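Local coordinates for esterase family protein (Staphylococcus aureus, PDB 7L0A) that probably hydrolyses S-formylglutathione to formate and glutathione, as a serine esterase of the esterase D family with an alpha/beta-hydrolase fold, at residues Lys119-Phe124 against Lys145-Val150; His54-Asp59 against Leu164-Phe169; Val155-Asn160 against Tyr216-Asp221. One frame throughout, in Å; residues are numbered along the deposited sequence.

Overall arrangement
Contact 1 lies at the start of two neighbouring parallel strands of the central sheet, its centre about 11 Å from the centre of the chain and away from the predicted catalytic residues. Contacts 2 and 3, with centres about 15 and 17 Å out, involve loops beside the predicted active site and touch where Leu164 CD1 packs on Val155 CG2 at 4.0 Å. Each is partly buried, but the chemistry differs. Contact 1 combines a backbone hydrogen bond with aliphatic and aromatic packing, contact 2 is mainly a leucine on an indole face, and contact 3 is mainly polar, carboxylates and amides beside one phenylalanine ring. The loop after strand 148-152 serves contacts 2 and 3.

Contact 1 of 3, residues Lys119-Phe124 against Lys145-Val150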
# COMPACT_ATOMS: atom_id res chain seq x y z
N LYS B 119 18.63 -6.13 -1.16
CA LYS B 119 19.73 -7.05 -0.97
C LYS B 119 19.24 -8.48 -0.72
O LYS B 119 18.29 -8.70 0.04
CB LYS B 119 20.58 -6.63 0.22
CG LYS B 119 21.10 -5.20 0.13
CD LYS B 119 21.86 -4.84 1.39
CE LYS B 119 22.27 -3.37 1.37
NZ LYS B 119 22.87 -3.02 0.05
N ARG B 120 19.93 -9.43 -1.33
CA ARG B 120 19.60 -10.85 -1.17
C ARG B 120 19.53 -11.25 0.30
O ARG B 120 18.61 -11.98 0.70
CB ARG B 120 20.63 -11.70 -1.91
CG ARG B 120 20.47 -13.19 -1.69
CD ARG B 120 21.47 -14.00 -2.52
NE ARG B 120 21.10 -15.41 -2.51
CZ ARG B 120 21.50 -16.30 -1.60
NH1 ARG B 120 22.32 -15.95 -0.62
NH2 ARG B 120 21.08 -17.56 -1.70
N ASP B 121 20.50 -10.80 1.11
CA ASP B 121 20.54 -11.22 2.50
C ASP B 121 19.34 -10.75 3.29
O ASP B 121 19.10 -11.25 4.40
CB ASP B 121 21.81 -10.70 3.19
CG ASP B 121 23.03 -11.54 2.88
OD1 ASP B 121 22.88 -12.61 2.24
OD2 ASP B 121 24.14 -11.13 3.29
N ASP B 122 18.57 -9.79 2.76
CA ASP B 122 17.42 -9.23 3.45
C ASP B 122 16.09 -9.71 2.88
O ASP B 122 15.04 -9.18 3.25
CB ASP B 122 17.44 -7.69 3.39
CG ASP B 122 18.62 -7.08 4.11
OD1 ASP B 122 19.08 -7.61 5.15
OD2 ASP B 122 19.08 -6.02 3.63
N ASN B 123 16.09 -10.68 1.97
CA ASN B 123 14.87 -11.12 1.31
C ASN B 123 14.66 -12.62 1.46
O ASN B 123 15.57 -13.42 1.19
CB ASN B 123 14.91 -10.75 -0.18
CG ASN B 123 14.52 -9.31 -0.42
OD1 ASN B 123 13.33 -8.98 -0.48
ND2 ASN B 123 15.51 -8.44 -0.50
N PHE B 124 13.44 -12.97 1.85
CA PHE B 124 13.06 -14.34 2.19
C PHE B 124 11.77 -14.69 1.46
O PHE B 124 11.03 -13.82 1.03
CB PHE B 124 12.90 -14.49 3.71
CG PHE B 124 13.95 -13.75 4.51
CD1 PHE B 124 15.30 -14.03 4.33
CD2 PHE B 124 13.58 -12.75 5.40
CE1 PHE B 124 16.27 -13.34 5.05
CE2 PHE B 124 14.57 -12.06 6.12
CZ PHE B 124 15.90 -12.37 5.94
N LYS B 145 18.10 -14.14 -5.56
CA LYS B 145 17.18 -13.14 -5.06
C LYS B 145 16.83 -13.33 -3.59
O LYS B 145 16.61 -12.35 -2.88
CB LYS B 145 15.90 -13.18 -5.90
CG LYS B 145 14.93 -12.03 -5.77
CD LYS B 145 13.91 -12.07 -6.93
CE LYS B 145 14.02 -10.85 -7.86
NZ LYS B 145 14.58 -11.12 -9.19
N PHE B 146 16.80 -14.56 -3.12
CA PHE B 146 16.35 -14.87 -1.77
C PHE B 146 17.45 -15.58 -1.00
O PHE B 146 18.02 -16.56 -1.49
CB PHE B 146 15.11 -15.75 -1.78
CG PHE B 146 13.95 -15.15 -2.52
CD1 PHE B 146 13.18 -14.17 -1.94
CD2 PHE B 146 13.64 -15.58 -3.80
CE1 PHE B 146 12.13 -13.62 -2.62
CE2 PHE B 146 12.59 -15.03 -4.50
CZ PHE B 146 11.81 -14.05 -3.89
N ALA B 147 17.73 -15.11 0.21
CA ALA B 147 18.76 -15.72 1.03
C ALA B 147 18.26 -16.98 1.73
O ALA B 147 19.06 -17.87 2.05
CB ALA B 147 19.27 -14.74 2.08
N LYS B 148 16.96 -17.03 1.98
CA LYS B 148 16.36 -18.09 2.78
C LYS B 148 14.98 -18.38 2.21
O LYS B 148 14.28 -17.45 1.77
CB LYS B 148 16.24 -17.72 4.25
CG LYS B 148 17.58 -17.37 4.89
CD LYS B 148 17.41 -17.02 6.35
CE LYS B 148 18.71 -16.47 6.91
NZ LYS B 148 18.73 -16.50 8.40
N ALA B 149 14.57 -19.65 2.25
CA ALA B 149 13.29 -20.12 1.73
C ALA B 149 12.73 -21.15 2.70
O ALA B 149 13.47 -22.02 3.17
CB ALA B 149 13.49 -20.75 0.33
N VAL B 150 11.43 -21.06 2.97
CA VAL B 150 10.75 -21.91 3.94
C VAL B 150 9.51 -22.53 3.31
O VAL B 150 8.39 -21.99 3.39
CB VAL B 150 10.37 -21.11 5.20
CG1 VAL B 150 9.73 -22.03 6.22
CG2 VAL B 150 11.57 -20.40 5.80
O HOH W 1 21.93 -17.52 2.26
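A chi1 of 174° swings the Arg120 chain to the side away from its own N, and it stays extended as far as NE, so that the guanidinium lies across the backbone of Phe146 and Ala147, Ala147 CA sitting 3.8 Å above the plane and over its centre. Phe146 O lies on that same face, and its 3.2 Å approach to Arg120 NH2 has too poor an angle for a hydrogen bond; the arginine NE is bonded instead to Gly143 O. Ala147 CB packs 3.2 Å from Arg120 O. A water accepts from Arg120 NH1 and donates to Ala147 O, bridging the segments. These residues lead into the adjacent parallel strands 123-128 and 148-152 of a beta-alpha-beta crossover, whose connecting helix is 130-141. Ala147 N donates to Asn123 O at 2.9 Å. Further along, Phe124 and Lys148 run side by side, and Phe124 CD1 meets Lys148 CB at 3.8 Å; beyond this contact of ring and aliphatic chain, the lysine NZ bonds Met258 O. The Asn123 amide is gripped at both ends, OD1 by His111 NE2 and ND2 by Lys119 O at 2.8 Å, from above the carbonyl plane, while Asp122 N reaches that oxygen from the opposite face.

Contact 2 of 3, residues His54-Asp59 against Leu164-Phe169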
# COMPACT_ATOMS: atom_id res chain seq x y z
N HIS B 54 0.29 -18.14 -0.25
CA HIS B 54 -0.79 -18.96 0.30
C HIS B 54 -1.15 -20.12 -0.65
O HIS B 54 -0.75 -20.15 -1.82
CB HIS B 54 -2.01 -18.09 0.62
CG HIS B 54 -2.69 -17.51 -0.59
ND1 HIS B 54 -3.46 -18.26 -1.44
CD2 HIS B 54 -2.71 -16.25 -1.09
CE1 HIS B 54 -3.94 -17.50 -2.40
NE2 HIS B 54 -3.53 -16.27 -2.20
N GLY B 55 -1.93 -21.07 -0.15
CA GLY B 55 -2.41 -22.20 -0.92
C GLY B 55 -3.81 -22.01 -1.49
O GLY B 55 -4.35 -20.91 -1.54
N LEU B 56 -4.40 -23.10 -1.98
CA LEU B 56 -5.54 -22.97 -2.90
C LEU B 56 -6.86 -22.69 -2.22
O LEU B 56 -7.88 -22.54 -2.92
CB LEU B 56 -5.70 -24.23 -3.75
CG LEU B 56 -4.62 -24.38 -4.79
CD1 LEU B 56 -4.76 -25.80 -5.40
CD2 LEU B 56 -4.65 -23.38 -5.89
N SER B 57 -6.92 -22.68 -0.90
CA SER B 57 -8.13 -22.39 -0.16
C SER B 57 -8.07 -21.03 0.50
O SER B 57 -8.90 -20.74 1.36
CB SER B 57 -8.38 -23.48 0.89
OG SER B 57 -8.65 -24.69 0.21
N SER B 58 -7.13 -20.20 0.08
CA SER B 58 -6.82 -18.94 0.71
C SER B 58 -6.79 -17.81 -0.32
O SER B 58 -6.80 -18.00 -1.54
CB SER B 58 -5.46 -19.01 1.42
OG SER B 58 -5.51 -19.96 2.45
N ASP B 59 -6.70 -16.60 0.21
CA ASP B 59 -6.45 -15.39 -0.56
C ASP B 59 -5.49 -14.52 0.26
O ASP B 59 -4.87 -14.97 1.23
CB ASP B 59 -7.77 -14.70 -0.92
CG ASP B 59 -8.52 -14.15 0.28
OD1 ASP B 59 -7.92 -13.91 1.35
OD2 ASP B 59 -9.76 -13.96 0.15
N LEU B 164 -5.54 -31.77 -4.81
CA LEU B 164 -5.73 -30.42 -4.29
C LEU B 164 -7.08 -29.83 -4.69
O LEU B 164 -7.80 -30.38 -5.53
CB LEU B 164 -4.58 -29.52 -4.77
CG LEU B 164 -3.19 -30.08 -4.48
CD1 LEU B 164 -2.13 -29.14 -5.05
CD2 LEU B 164 -2.96 -30.29 -2.98
N GLU B 165 -7.39 -28.68 -4.09
CA GLU B 165 -8.71 -28.05 -4.18
C GLU B 165 -8.85 -27.11 -5.35
O GLU B 165 -9.46 -26.03 -5.23
CB GLU B 165 -9.00 -27.32 -2.86
CG GLU B 165 -9.09 -28.23 -1.65
CD GLU B 165 -10.14 -29.32 -1.84
OE1 GLU B 165 -11.21 -29.03 -2.41
OE2 GLU B 165 -9.87 -30.47 -1.42
N TRP B 166 -8.36 -27.49 -6.51
CA TRP B 166 -8.50 -26.68 -7.71
C TRP B 166 -9.95 -26.41 -8.06
O TRP B 166 -10.81 -27.28 -7.91
CB TRP B 166 -7.84 -27.43 -8.88
CG TRP B 166 -6.41 -27.74 -8.68
CD1 TRP B 166 -5.86 -28.94 -8.30
CD2 TRP B 166 -5.32 -26.84 -8.84
NE1 TRP B 166 -4.49 -28.83 -8.22
CE2 TRP B 166 -4.14 -27.55 -8.55
CE3 TRP B 166 -5.24 -25.50 -9.21
CZ2 TRP B 166 -2.88 -26.94 -8.61
CZ3 TRP B 166 -4.00 -24.91 -9.27
CH2 TRP B 166 -2.83 -25.63 -8.98
N ASN B 167 -10.22 -25.20 -8.57
CA ASN B 167 -11.52 -24.94 -9.19
C ASN B 167 -11.61 -25.68 -10.54
O ASN B 167 -10.66 -26.31 -11.01
CB ASN B 167 -11.78 -23.43 -9.32
CG ASN B 167 -10.88 -22.72 -10.34
OD1 ASN B 167 -10.24 -23.33 -11.20
ND2 ASN B 167 -10.91 -21.40 -10.30
N ASP B 168 -12.79 -25.61 -11.17
CA ASP B 168 -13.06 -26.46 -12.32
C ASP B 168 -12.15 -26.15 -13.49
O ASP B 168 -11.62 -27.07 -14.14
CB ASP B 168 -14.52 -26.30 -12.74
CG ASP B 168 -15.49 -27.01 -11.81
OD1 ASP B 168 -15.04 -27.84 -10.98
OD2 ASP B 168 -16.71 -26.75 -11.92
N PHE B 169 -12.00 -24.86 -13.82
CA PHE B 169 -11.19 -24.49 -15.00
C PHE B 169 -9.71 -24.79 -14.77
O PHE B 169 -9.02 -25.24 -15.70
CB PHE B 169 -11.43 -23.01 -15.31
CG PHE B 169 -10.88 -22.54 -16.64
CD1 PHE B 169 -10.99 -23.33 -17.78
CD2 PHE B 169 -10.28 -21.30 -16.74
CE1 PHE B 169 -10.49 -22.89 -19.00
CE2 PHE B 169 -9.77 -20.86 -17.97
CZ PHE B 169 -9.89 -21.64 -19.08
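A type I beta turn, Gly55 to Ser58, in the loop that follows strand 49-53 of this alpha/beta-hydrolase presents Leu56 to the segment leading into helix 168-177. The packing centres on one methyl: Leu56 CD1 stands 3.6 Å from the centroid of the six-membered ring of Trp166, only 11° off the ring normal, which makes this a CH-pi contact over the face. The second methyl lies nearer the rim, with Leu56 CD2 3.8 Å from Trp166 CZ3. With CG beside the backbone N (chi1 -71°), both leucine methyls reach the indole. The indole NE1 donates to Leu161 O, and the Tyr90 ring meets Trp166 with its plane at about 85°. Leu164 adds its CB, 3.8 Å from Leu56 CD1, while its side chain comes within about 4 Å of that of Ser129, the predicted nucleophile, so the apolar cluster borders the predicted active site. The turn has its own brace: His54 ND1 donates to Gly55 O at 2.8 Å, in the carbonyl plane on a lone pair, with the acceptor also lying in the imidazole plane. On the solvent side, Ser57 OG rests 4.0 Å from Glu165 CG, against the aliphatic part of the glutamate.

Contact 3 of 3, residues Val155-Asn160 against Tyr216-Asp221; sequences VFEAQN and YQDNLD
Phe156 and Asp218 mark the closest backbone approach, 7.0 Å between their CA atoms, so the loop Val155-Asn160 and the first turns of helix 216-228 meet through side chains. The direct bond runs from Asn160 ND2 to Asp218 OD2 at 2.8 Å, with an N-H...O angle of 162°. The two side chains come from opposite directions. The aspartate oxygen lies in the amide plane of Asn160, yet the donor stands above the carboxylate plane, 43° out of it. The other end of the Asn160 amide turns back on its own segment, where OD1 accepts weak bonds from the backbone N of both Phe156 and Glu157. In the alpha/beta-hydrolase topology this loop follows strand 148-152, and the helix starts just after Asp213, the predicted acid of the charge relay. Asn219 has its side chain about 6 Å from that of Asp213, and its ND2 donates to Ala154 O, a second polar link from the helix to the chain leading into the loop. The Phe156 and Asn219 side chains cross at about a right angle, their ring and amide planes 59° apart, and the ring's edge faces the amide oxygen, with Phe156 CE2 3.6 Å from Asn219 OD1. Phe222 also stacks on this ring. Less comfortable is the meeting of acids: Glu157, extended beyond CG, brings OE2 to 3.1 Å from Asp218 OD1. Both atoms are acceptors if the groups are ionised, and Asp221 OD2 lies 4.1 Å from Glu157 OE2. Such proximity would probably raise the proton affinity of one of these carboxylates. Asp221 is itself engaged within the helix, its OD1 accepting from Gln217 NE2 at 3.1 Å.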
# COMPACT_ATOMS: atom_id res chain seq x y z
N VAL B 155 3.87 -29.12 -1.62
CA VAL B 155 3.68 -29.99 -2.78
C VAL B 155 5.00 -30.08 -3.54
O VAL B 155 5.47 -29.09 -4.11
CB VAL B 155 2.56 -29.42 -3.65
CG1 VAL B 155 2.48 -30.10 -5.01
CG2 VAL B 155 1.20 -29.50 -2.95
N PHE B 156 5.61 -31.27 -3.53
CA PHE B 156 6.89 -31.50 -4.20
C PHE B 156 6.80 -32.41 -5.41
O PHE B 156 7.79 -32.54 -6.17
CB PHE B 156 7.93 -32.11 -3.23
CG PHE B 156 8.40 -31.19 -2.11
CD1 PHE B 156 9.10 -30.03 -2.38
CD2 PHE B 156 8.16 -31.53 -0.77
CE1 PHE B 156 9.54 -29.20 -1.34
CE2 PHE B 156 8.61 -30.71 0.25
CZ PHE B 156 9.28 -29.54 -0.03
N GLU B 157 5.67 -33.10 -5.58
CA GLU B 157 5.55 -34.12 -6.59
C GLU B 157 4.34 -33.88 -7.46
O GLU B 157 3.30 -33.41 -7.01
CB GLU B 157 5.38 -35.53 -5.98
CG GLU B 157 6.31 -35.86 -4.87
CD GLU B 157 6.46 -37.34 -4.68
OE1 GLU B 157 5.85 -38.10 -5.47
OE2 GLU B 157 7.19 -37.76 -3.76
N ALA B 158 4.46 -34.31 -8.72
CA ALA B 158 3.38 -34.12 -9.67
C ALA B 158 2.08 -34.79 -9.22
O ALA B 158 0.98 -34.25 -9.43
CB ALA B 158 3.82 -34.67 -11.03
N GLN B 159 2.17 -35.98 -8.65
CA GLN B 159 0.90 -36.62 -8.33
C GLN B 159 0.17 -35.89 -7.21
O GLN B 159 -1.06 -35.96 -7.13
CB GLN B 159 1.05 -38.08 -7.94
CG GLN B 159 -0.30 -38.77 -8.10
CD GLN B 159 -0.41 -40.07 -7.36
OE1 GLN B 159 0.60 -40.68 -6.99
NE2 GLN B 159 -1.65 -40.52 -7.12
N ASN B 160 0.90 -35.16 -6.36
CA ASN B 160 0.22 -34.38 -5.33
C ASN B 160 -0.82 -33.44 -5.94
O ASN B 160 -1.78 -33.04 -5.26
CB ASN B 160 1.19 -33.51 -4.53
CG ASN B 160 2.20 -34.28 -3.73
OD1 ASN B 160 3.24 -33.72 -3.39
ND2 ASN B 160 1.88 -35.52 -3.37
N TYR B 216 3.00 -35.50 4.24
CA TYR B 216 4.17 -35.68 5.09
C TYR B 216 5.17 -36.66 4.48
O TYR B 216 6.38 -36.39 4.46
CB TYR B 216 3.74 -36.16 6.48
CG TYR B 216 4.87 -36.40 7.44
CD1 TYR B 216 5.68 -35.35 7.87
CD2 TYR B 216 5.11 -37.66 7.96
CE1 TYR B 216 6.71 -35.57 8.78
CE2 TYR B 216 6.13 -37.87 8.87
CZ TYR B 216 6.94 -36.84 9.26
OH TYR B 216 7.96 -37.09 10.17
N GLN B 217 4.70 -37.82 4.02
CA GLN B 217 5.64 -38.79 3.47
C GLN B 217 6.33 -38.26 2.22
O GLN B 217 7.53 -38.47 2.04
CB GLN B 217 4.93 -40.12 3.19
CG GLN B 217 5.89 -41.21 2.71
CD GLN B 217 7.01 -41.50 3.70
OE1 GLN B 217 6.77 -41.71 4.89
NE2 GLN B 217 8.26 -41.49 3.20
N ASP B 218 5.61 -37.52 1.37
CA ASP B 218 6.26 -36.93 0.20
C ASP B 218 7.26 -35.86 0.62
O ASP B 218 8.28 -35.67 -0.05
CB ASP B 218 5.20 -36.39 -0.77
CG ASP B 218 4.40 -37.51 -1.44
OD1 ASP B 218 4.98 -38.57 -1.73
OD2 ASP B 218 3.19 -37.34 -1.67
N ASN B 219 7.02 -35.18 1.74
CA ASN B 219 8.02 -34.28 2.29
C ASN B 219 9.27 -35.04 2.73
O ASN B 219 10.39 -34.60 2.48
CB ASN B 219 7.40 -33.51 3.46
CG ASN B 219 6.77 -32.20 3.04
OD1 ASN B 219 7.16 -31.15 3.51
ND2 ASN B 219 5.82 -32.27 2.14
N LEU B 220 9.09 -36.19 3.41
CA LEU B 220 10.25 -36.98 3.80
C LEU B 220 11.02 -37.46 2.58
O LEU B 220 12.25 -37.51 2.59
CB LEU B 220 9.82 -38.17 4.65
CG LEU B 220 9.21 -37.82 6.01
CD1 LEU B 220 8.86 -39.15 6.72
CD2 LEU B 220 10.11 -36.97 6.87
N ASP B 221 10.31 -37.86 1.53
CA ASP B 221 10.99 -38.32 0.33
C ASP B 221 11.84 -37.20 -0.27
O ASP B 221 12.97 -37.44 -0.75
CB ASP B 221 9.98 -38.80 -0.70
CG ASP B 221 9.36 -40.13 -0.33
OD1 ASP B 221 9.84 -40.79 0.62
OD2 ASP B 221 8.35 -40.49 -0.98